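Local structure of microcin B17-processing protein McbD (Escherichia coli str. K-12 substr. MG1655, 6GRH) at residues E162-E167 with W353-V358; E57-R62 with C151-S156. The protein is necessary for processing the inactive microcin B17 precursor McbA into the active antibiotic peptide, as a member of the YcaO family. The protein carries 1 engineered substitution. All coordinates share one frame; numbering follows the deposited sequence.

Overall arrangement
The two contacts show how one antiparallel beta sheet in a YcaO chain can be covered by helices on both faces. Contact 2 comes first along the chain and closes before contact 1 opens; their centres lie about 9 Å apart. Strand 151-154, from contact 2, pairs with strand 350-358, from contact 1, and S152 N probably bonds to T355 O at 2.8 Å. Helix 157-180 follows directly after strand 151-154 and packs on one face, while helix 47-66 packs on the other. Thus parts of the chain far apart in sequence meet as a helix–sheet–helix layer, whose F59 side also touches the partner protein McbB.

Contact 1 of 2, residues E162-E167 with W353-V358; sequences EGSLCE and WYTKIV. With EDO (1,2-ethanediol), chain Q.
S164, L165, T355 and I357 form the seam where helix 157-180 lies on strand 350-358 of an antiparallel sheet in the YcaO fold, a case of helix-on-sheet packing with a single polar pair among apolar neighbours. The segment axes approach to 7.6 Å with their N-to-C directions 36° apart, and S164 faces I357 most closely along the backbone.

The apolar part centres on I357. Its CD1 reaches L165 CG at 3.5 Å, where the two side chains cross at a slant, and its CG1 lies 3.7 Å from S164 CB. Because I357 CG1 stands anti to the carbonyl carbon (chi1 -69°), the longer branch runs up to the helix. F168, one turn onward, adds to this patch.

The polar part joins two buried hydroxyls, S164 OG and T355 OG1, 2.9 Å apart. A hydrogen bond between them is plausible but not certain, since T355 OG1 also has a weak bond to the carbonyl of A160. S164 OG has a firmer partner in the carbonyl of G150, so this serine ties the helix to the chain leading into strand 151-154.

Beyond the seam, at the indole edge and in the ring plane, W353 NE1 donates to O2 of the 1,2-ethanediol at 2.8 Å, with an N-H...O angle of 161°.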
ATOM      1  N   GLU E 162      -3.065  20.348  40.763  1.00 34.81           N
ATOM      2  CA  GLU E 162      -2.510  19.080  41.298  1.00 36.69           C
ATOM      3  C   GLU E 162      -1.052  18.851  40.871  1.00 34.41           C
ATOM      4  O   GLU E 162      -0.211  18.510  41.701  1.00 33.59           O
ATOM      5  CB  GLU E 162      -3.387  17.905  40.855  1.00 40.19           C
ATOM      6  CG  GLU E 162      -3.197  16.613  41.623  1.00 45.08           C
ATOM      7  CD  GLU E 162      -4.365  15.645  41.459  1.00 48.88           C
ATOM      8  OE1 GLU E 162      -5.141  15.772  40.479  1.00 52.94           O
ATOM      9  OE2 GLU E 162      -4.504  14.743  42.314  1.00 54.20           O
ATOM     10  N   GLY E 163      -0.751  19.071  39.582  1.00 32.13           N
ATOM     11  CA  GLY E 163       0.611  18.946  39.081  1.00 30.96           C
ATOM     12  C   GLY E 163       1.553  19.968  39.719  1.00 30.64           C
ATOM     13  O   GLY E 163       2.682  19.644  40.074  1.00 30.12           O
ATOM     14  N   SER E 164       1.090  21.214  39.848  1.00 30.48           N
ATOM     15  CA  SER E 164       1.876  22.266  40.486  1.00 30.05           C
ATOM     16  C   SER E 164       2.115  21.952  41.973  1.00 31.01           C
ATOM     17  O   SER E 164       3.224  22.096  42.466  1.00 30.80           O
ATOM     18  CB  SER E 164       1.200  23.618  40.330  1.00 29.68           C
ATOM     19  OG  SER E 164       1.413  24.098  39.013  1.00 29.39           O
ATOM     20  N   LEU E 165       1.074  21.520  42.667  1.00 31.82           N
ATOM     21  CA  LEU E 165       1.196  21.104  44.075  1.00 33.53           C
ATOM     22  C   LEU E 165       2.217  19.989  44.278  1.00 33.21           C
ATOM     23  O   LEU E 165       2.973  20.025  45.255  1.00 32.32           O
ATOM     24  CB  LEU E 165      -0.134  20.606  44.622  1.00 34.38           C
ATOM     25  CG  LEU E 165      -1.093  21.628  45.199  1.00 36.75           C
ATOM     26  CD1 LEU E 165      -2.421  20.936  45.528  1.00 37.35           C
ATOM     27  CD2 LEU E 165      -0.514  22.278  46.449  1.00 37.54           C
ATOM     28  N   CYS E 166       2.202  18.993  43.386  1.00 32.61           N
ATOM     29  CA  CYS E 166       3.141  17.881  43.455  1.00 33.40           C
ATOM     30  C   CYS E 166       4.570  18.369  43.292  1.00 33.12           C
ATOM     31  O   CYS E 166       5.441  18.051  44.095  1.00 33.24           O
ATOM     32  CB  CYS E 166       2.791  16.781  42.440  1.00 33.97           C
ATOM     33  SG  CYS E 166       1.316  15.836  42.924  1.00 37.21           S
ATOM     34  N   GLU E 167       4.801  19.204  42.290  1.00 33.25           N
ATOM     35  CA  GLU E 167       6.126  19.755  42.099  1.00 34.29           C
ATOM     36  C   GLU E 167       6.570  20.637  43.266  1.00 32.65           C
ATOM     37  O   GLU E 167       7.714  20.557  43.675  1.00 32.20           O
ATOM     38  CB  GLU E 167       6.224  20.555  40.802  1.00 35.76           C
ATOM     39  CG  GLU E 167       7.666  20.819  40.436  1.00 37.91           C
ATOM     40  CD  GLU E 167       7.809  21.141  38.974  1.00 39.93           C
ATOM     41  OE1 GLU E 167       7.659  20.193  38.158  1.00 40.99           O
ATOM     42  OE2 GLU E 167       8.046  22.335  38.665  1.00 43.12           O
ATOM     43  N   TRP E 353      -4.263  24.836  30.459  1.00 25.34           N
ATOM     44  CA  TRP E 353      -4.000  25.583  31.690  1.00 25.33           C
ATOM     45  C   TRP E 353      -2.522  25.570  32.011  1.00 25.43           C
ATOM     46  O   TRP E 353      -1.865  24.513  31.917  1.00 25.25           O
ATOM     47  CB  TRP E 353      -4.764  24.954  32.836  1.00 25.37           C
ATOM     48  CG  TRP E 353      -6.220  25.126  32.621  1.00 25.97           C
ATOM     49  CD1 TRP E 353      -7.047  24.303  31.920  1.00 26.02           C
ATOM     50  CD2 TRP E 353      -7.003  26.237  33.028  1.00 26.80           C
ATOM     51  NE1 TRP E 353      -8.306  24.831  31.883  1.00 26.79           N
ATOM     52  CE2 TRP E 353      -8.304  26.026  32.547  1.00 27.17           C
ATOM     53  CE3 TRP E 353      -6.726  27.407  33.759  1.00 27.61           C
ATOM     54  CZ2 TRP E 353      -9.343  26.918  32.795  1.00 28.07           C
ATOM     55  CZ3 TRP E 353      -7.768  28.304  33.999  1.00 28.06           C
ATOM     56  CH2 TRP E 353      -9.057  28.042  33.533  1.00 28.23           C
ATOM     57  N   TYR E 354      -2.005  26.735  32.373  1.00 25.34           N
ATOM     58  CA  TYR E 354      -0.651  26.879  32.891  1.00 26.04           C
ATOM     59  C   TYR E 354      -0.813  27.382  34.311  1.00 27.24           C
ATOM     60  O   TYR E 354      -1.620  28.311  34.550  1.00 28.11           O
ATOM     61  CB  TYR E 354       0.144  27.900  32.084  1.00 26.03           C
ATOM     62  CG  TYR E 354       0.047  27.735  30.596  1.00 25.92           C
ATOM     63  CD1 TYR E 354      -1.004  28.292  29.882  1.00 26.63           C
ATOM     64  CD2 TYR E 354       1.023  27.038  29.888  1.00 25.85           C
ATOM     65  CE1 TYR E 354      -1.090  28.149  28.486  1.00 26.44           C
ATOM     66  CE2 TYR E 354       0.952  26.880  28.510  1.00 25.46           C
ATOM     67  CZ  TYR E 354      -0.091  27.448  27.809  1.00 26.10           C
ATOM     68  OH  TYR E 354      -0.151  27.305  26.439  1.00 26.91           O
ATOM     69  N   THR E 355      -0.101  26.772  35.250  1.00 26.71           N
ATOM     70  CA  THR E 355      -0.181  27.200  36.642  1.00 27.43           C
ATOM     71  C   THR E 355       1.199  27.198  37.267  1.00 27.78           C
ATOM     72  O   THR E 355       2.059  26.409  36.872  1.00 26.83           O
ATOM     73  CB  THR E 355      -1.069  26.274  37.506  1.00 27.82           C
ATOM     74  OG1 THR E 355      -0.695  24.918  37.271  1.00 28.44           O
ATOM     75  CG2 THR E 355      -2.540  26.460  37.192  1.00 28.22           C
ATOM     76  N   LYS E 356       1.380  28.049  38.278  1.00 28.76           N
ATOM     77  CA  LYS E 356       2.546  27.976  39.160  1.00 30.27           C
ATOM     78  C   LYS E 356       2.109  28.301  40.579  1.00 31.08           C
ATOM     79  O   LYS E 356       1.458  29.327  40.826  1.00 30.37           O
ATOM     80  CB  LYS E 356       3.657  28.935  38.724  1.00 31.30           C
ATOM     81  CG  LYS E 356       4.966  28.838  39.537  1.00 33.07           C
ATOM     82  CD  LYS E 356       5.890  29.978  39.153  1.00 34.75           C
ATOM     83  CE  LYS E 356       7.184  30.085  39.958  1.00 36.45           C
ATOM     84  NZ  LYS E 356       8.169  29.057  39.540  1.00 36.66           N
ATOM     85  N   ILE E 357       2.444  27.397  41.491  1.00 31.93           N
ATOM     86  CA  ILE E 357       2.202  27.597  42.891  1.00 33.55           C
ATOM     87  C   ILE E 357       3.429  28.242  43.501  1.00 34.36           C
ATOM     88  O   ILE E 357       4.533  27.709  43.371  1.00 35.50           O
ATOM     89  CB  ILE E 357       1.781  26.292  43.600  1.00 34.11           C
ATOM     90  CG1 ILE E 357       0.392  25.920  43.082  1.00 34.50           C
ATOM     91  CG2 ILE E 357       1.766  26.511  45.110  1.00 35.16           C
ATOM     92  CD1 ILE E 357      -0.246  24.715  43.693  1.00 35.36           C
ATOM     93  N   VAL E 358       3.186  29.375  44.164  1.00 34.36           N
ATOM     94  CA  VAL E 358       4.189  30.281  44.705  1.00 35.58           C
ATOM     95  C   VAL E 358       3.828  30.637  46.142  1.00 35.41           C
ATOM     96  O   VAL E 358       2.683  30.997  46.413  1.00 36.17           O
ATOM     97  CB  VAL E 358       4.211  31.633  43.946  1.00 35.92           C
ATOM     98  CG1 VAL E 358       5.223  32.596  44.559  1.00 37.88           C
ATOM     99  CG2 VAL E 358       4.524  31.422  42.480  1.00 35.90           C
TER
HETATM  100  C1  EDO Q 701     -11.708  22.101  29.400  1.00 41.29           C
HETATM  101  O1  EDO Q 701     -10.368  22.004  28.903  1.00 41.88           O
HETATM  102  C2  EDO Q 701     -11.786  23.237  30.418  1.00 41.08           C
HETATM  103  O2  EDO Q 701     -10.574  23.350  31.175  1.00 38.30           O

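Contact 2 of 2, residues E57-R62 with C151-S156. With GOL (glycerol), chain S; EDO (1,2-ethanediol), chain Q.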
ATOM      1  N   GLU E  57       5.299  19.280  28.780  1.00 28.18           N
ATOM      2  CA  GLU E  57       6.560  19.907  29.163  1.00 29.89           C
ATOM      3  C   GLU E  57       6.921  21.051  28.200  1.00 28.27           C
ATOM      4  O   GLU E  57       7.335  22.132  28.636  1.00 27.24           O
ATOM      5  CB  GLU E  57       7.668  18.841  29.179  1.00 33.66           C
ATOM      6  CG  GLU E  57       9.064  19.304  29.600  1.00 38.55           C
ATOM      7  CD  GLU E  57       9.141  19.692  31.061  1.00 41.58           C
ATOM      8  OE1 GLU E  57       8.582  18.964  31.894  1.00 43.59           O
ATOM      9  OE2 GLU E  57       9.746  20.746  31.352  1.00 47.27           O
ATOM     10  N   TYR E  58       6.729  20.811  26.905  1.00 26.02           N
ATOM     11  CA  TYR E  58       6.947  21.830  25.908  1.00 25.76           C
ATOM     12  C   TYR E  58       6.011  23.035  26.112  1.00 25.06           C
ATOM     13  O   TYR E  58       6.484  24.169  26.121  1.00 24.94           O
ATOM     14  CB  TYR E  58       6.750  21.266  24.481  1.00 25.58           C
ATOM     15  CG  TYR E  58       6.824  22.354  23.463  1.00 25.89           C
ATOM     16  CD1 TYR E  58       8.038  22.901  23.133  1.00 26.67           C
ATOM     17  CD2 TYR E  58       5.685  22.861  22.860  1.00 26.20           C
ATOM     18  CE1 TYR E  58       8.140  23.928  22.208  1.00 27.62           C
ATOM     19  CE2 TYR E  58       5.778  23.906  21.931  1.00 26.99           C
ATOM     20  CZ  TYR E  58       7.000  24.432  21.626  1.00 27.14           C
ATOM     21  OH  TYR E  58       7.115  25.430  20.708  1.00 28.58           O
ATOM     22  N   PHE E  59       4.707  22.796  26.235  1.00 24.51           N
ATOM     23  CA  PHE E  59       3.760  23.894  26.434  1.00 25.47           C
ATOM     24  C   PHE E  59       4.111  24.685  27.709  1.00 25.75           C
ATOM     25  O   PHE E  59       4.081  25.919  27.700  1.00 24.73           O
ATOM     26  CB  PHE E  59       2.323  23.410  26.555  1.00 26.04           C
ATOM     27  CG  PHE E  59       1.556  23.388  25.267  1.00 27.51           C
ATOM     28  CD1 PHE E  59       0.763  24.479  24.905  1.00 28.61           C
ATOM     29  CD2 PHE E  59       1.536  22.253  24.455  1.00 28.15           C
ATOM     30  CE1 PHE E  59       0.011  24.462  23.726  1.00 29.29           C
ATOM     31  CE2 PHE E  59       0.781  22.218  23.273  1.00 28.85           C
ATOM     32  CZ  PHE E  59       0.003  23.316  22.913  1.00 29.16           C
ATOM     33  N   GLU E  60       4.437  23.960  28.778  1.00 26.20           N
ATOM     34  CA  GLU E  60       4.788  24.586  30.059  1.00 28.11           C
ATOM     35  C   GLU E  60       6.007  25.506  29.929  1.00 28.07           C
ATOM     36  O   GLU E  60       5.944  26.666  30.268  1.00 27.92           O
ATOM     37  CB  GLU E  60       5.100  23.525  31.114  1.00 29.43           C
ATOM     38  CG  GLU E  60       5.463  24.110  32.465  1.00 31.93           C
ATOM     39  CD  GLU E  60       6.253  23.144  33.334  1.00 34.21           C
ATOM     40  OE1 GLU E  60       5.808  21.991  33.446  1.00 35.63           O
ATOM     41  OE2 GLU E  60       7.305  23.554  33.900  1.00 37.27           O
ATOM     42  N   ARG E  61       7.109  24.950  29.461  1.00 28.95           N
ATOM     43  CA  ARG E  61       8.357  25.688  29.336  1.00 30.70           C
ATOM     44  C   ARG E  61       8.282  26.824  28.343  1.00 29.14           C
ATOM     45  O   ARG E  61       8.830  27.908  28.599  1.00 28.78           O
ATOM     46  CB  ARG E  61       9.513  24.739  29.015  1.00 33.28           C
ATOM     47  CG  ARG E  61       9.709  23.744  30.157  1.00 37.31           C
ATOM     48  CD  ARG E  61      11.148  23.594  30.595  1.00 39.64           C
ATOM     49  NE  ARG E  61      11.879  22.935  29.541  1.00 42.22           N
ATOM     50  CZ  ARG E  61      12.308  21.676  29.555  1.00 44.30           C
ATOM     51  NH1 ARG E  61      12.122  20.866  30.599  1.00 46.02           N
ATOM     52  NH2 ARG E  61      12.976  21.238  28.507  1.00 45.34           N
ATOM     53  N   ARG E  62       7.585  26.612  27.235  1.00 27.36           N
ATOM     54  CA  ARG E  62       7.384  27.692  26.289  1.00 27.91           C
ATOM     55  C   ARG E  62       6.616  28.855  26.921  1.00 27.13           C
ATOM     56  O   ARG E  62       6.952  30.029  26.705  1.00 26.91           O
ATOM     57  CB  ARG E  62       6.679  27.220  25.021  1.00 28.93           C
ATOM     58  CG  ARG E  62       6.563  28.332  23.987  1.00 29.75           C
ATOM     59  CD  ARG E  62       5.911  27.826  22.707  1.00 30.66           C
ATOM     60  NE  ARG E  62       4.516  27.391  22.892  1.00 30.93           N
ATOM     61  CZ  ARG E  62       3.675  27.117  21.891  1.00 31.51           C
ATOM     62  NH1 ARG E  62       4.037  27.205  20.600  1.00 32.46           N
ATOM     63  NH2 ARG E  62       2.451  26.782  22.165  1.00 31.94           N
ATOM     64  N   CYS E 151       5.705  24.850  38.578  1.00 32.97           N
ATOM     65  CA  CYS E 151       5.063  25.113  37.281  1.00 32.54           C
ATOM     66  C   CYS E 151       4.442  23.838  36.740  1.00 32.47           C
ATOM     67  O   CYS E 151       5.010  22.752  36.903  1.00 32.54           O
ATOM     68  CB  CYS E 151       6.068  25.615  36.260  1.00 32.73           C
ATOM     69  SG  CYS E 151       6.678  27.298  36.555  1.00 34.86           S
ATOM     70  N   SER E 152       3.276  23.972  36.110  1.00 31.26           N
ATOM     71  CA  SER E 152       2.589  22.830  35.505  1.00 30.78           C
ATOM     72  C   SER E 152       1.717  23.264  34.336  1.00 29.55           C
ATOM     73  O   SER E 152       1.364  24.442  34.204  1.00 28.36           O
ATOM     74  CB  SER E 152       1.746  22.083  36.546  1.00 31.47           C
ATOM     75  OG  SER E 152       1.583  20.727  36.176  1.00 33.19           O
ATOM     76  N   PHE E 153       1.415  22.286  33.481  1.00 28.79           N
ATOM     77  CA  PHE E 153       0.543  22.459  32.323  1.00 28.22           C
ATOM     78  C   PHE E 153      -0.404  21.279  32.274  1.00 28.37           C
ATOM     79  O   PHE E 153       0.033  20.134  32.423  1.00 27.61           O
ATOM     80  CB  PHE E 153       1.363  22.514  31.039  1.00 28.00           C
ATOM     81  CG  PHE E 153       0.537  22.468  29.790  1.00 27.72           C
ATOM     82  CD1 PHE E 153      -0.018  23.625  29.266  1.00 27.76           C
ATOM     83  CD2 PHE E 153       0.287  21.259  29.146  1.00 27.78           C
ATOM     84  CE1 PHE E 153      -0.772  23.588  28.117  1.00 27.79           C
ATOM     85  CE2 PHE E 153      -0.476  21.216  27.987  1.00 27.93           C
ATOM     86  CZ  PHE E 153      -0.996  22.382  27.459  1.00 27.95           C
ATOM     87  N   HIS E 154      -1.693  21.528  32.068  1.00 29.13           N
ATOM     88  CA  HIS E 154      -2.620  20.424  31.837  1.00 30.44           C
ATOM     89  C   HIS E 154      -3.885  20.864  31.134  1.00 29.83           C
ATOM     90  O   HIS E 154      -4.124  22.047  31.000  1.00 28.46           O
ATOM     91  CB  HIS E 154      -2.986  19.770  33.180  1.00 33.24           C
ATOM     92  CG  HIS E 154      -3.131  18.281  33.083  1.00 37.05           C
ATOM     93  ND1 HIS E 154      -4.309  17.669  32.695  1.00 39.18           N
ATOM     94  CD2 HIS E 154      -2.224  17.285  33.257  1.00 38.32           C
ATOM     95  CE1 HIS E 154      -4.126  16.360  32.656  1.00 41.18           C
ATOM     96  NE2 HIS E 154      -2.873  16.101  32.997  1.00 40.78           N
ATOM     97  N   GLY E 155      -4.695  19.896  30.688  1.00 29.88           N
ATOM     98  CA  GLY E 155      -6.004  20.151  30.088  1.00 30.60           C
ATOM     99  C   GLY E 155      -7.145  20.527  31.014  1.00 32.16           C
ATOM    100  O   GLY E 155      -8.214  20.924  30.547  1.00 32.65           O
ATOM    101  N   SER E 156      -6.942  20.424  32.327  1.00 33.60           N
ATOM    102  CA  SER E 156      -7.935  20.903  33.306  1.00 34.75           C
ATOM    103  C   SER E 156      -7.226  21.683  34.394  1.00 34.72           C
ATOM    104  O   SER E 156      -6.072  21.387  34.736  1.00 33.63           O
ATOM    105  CB  SER E 156      -8.784  19.752  33.876  1.00 36.07           C
ATOM    106  OG  SER E 156      -8.158  19.028  34.925  1.00 36.66           O
TER
HETATM  107  C1  GOL S 703       3.972  19.437  32.226  1.00 51.32           C
HETATM  108  O1  GOL S 703       3.724  20.409  33.239  1.00 47.29           O
HETATM  109  C2  GOL S 703       4.332  18.095  32.851  1.00 54.59           C
HETATM  110  O2  GOL S 703       3.291  17.680  33.745  1.00 56.40           O
HETATM  111  C3  GOL S 703       4.497  17.043  31.757  1.00 56.95           C
HETATM  112  O3  GOL S 703       5.686  16.278  31.987  1.00 60.07           O
HETATM  113  C1  EDO Q 701     -11.708  22.101  29.400  1.00 41.29           C
HETATM  114  O1  EDO Q 701     -10.368  22.004  28.903  1.00 41.88           O
HETATM  115  C2  EDO Q 701     -11.786  23.237  30.418  1.00 41.08           C
HETATM  116  O2  EDO Q 701     -10.574  23.350  31.175  1.00 38.30           O
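F59 and F153 make the close half of this contact, in which helix 47-66 packs across strand 151-154 of the antiparallel sheet, the helix and strand directions differing by 129°. It illustrates how a helix can seat an aliphatic carbon, rather than a full ring, on an aromatic face. F59 CB sits over the centre of the F153 ring, 3.4 Å from its centroid and almost on the ring normal, a textbook CH-pi contact. The rings themselves are nearly parallel, with planes at 14°, but slid well past each other, leaving little ring-on-ring stacking. F153 holds its CG anti to the backbone N, which turns the ring toward the helix. Y354, on the neighbouring strand 350-358 of the sheet, meets the F153 ring obliquely, and residues of McbB chains pack against F59, so the aromatic side is enclosed.

The other half is looser and more polar. E60 reaches along the strand with an extended chain: its CB meets F153 CB, and OE2 comes within 3.4 Å of C151 CB, but no direct hydrogen bond joins the two segments here. Instead a glycerol, presumably picked up during crystallisation, bridges them. At the exposed end of the strand, past H154, S156 OG caps the following helix at D159 N. Within the bridge, glycerol O1 donates to E60 OE1 at 2.6 Å and accepts from F153 N at 3.0 Å, the latter bond bent to 136°.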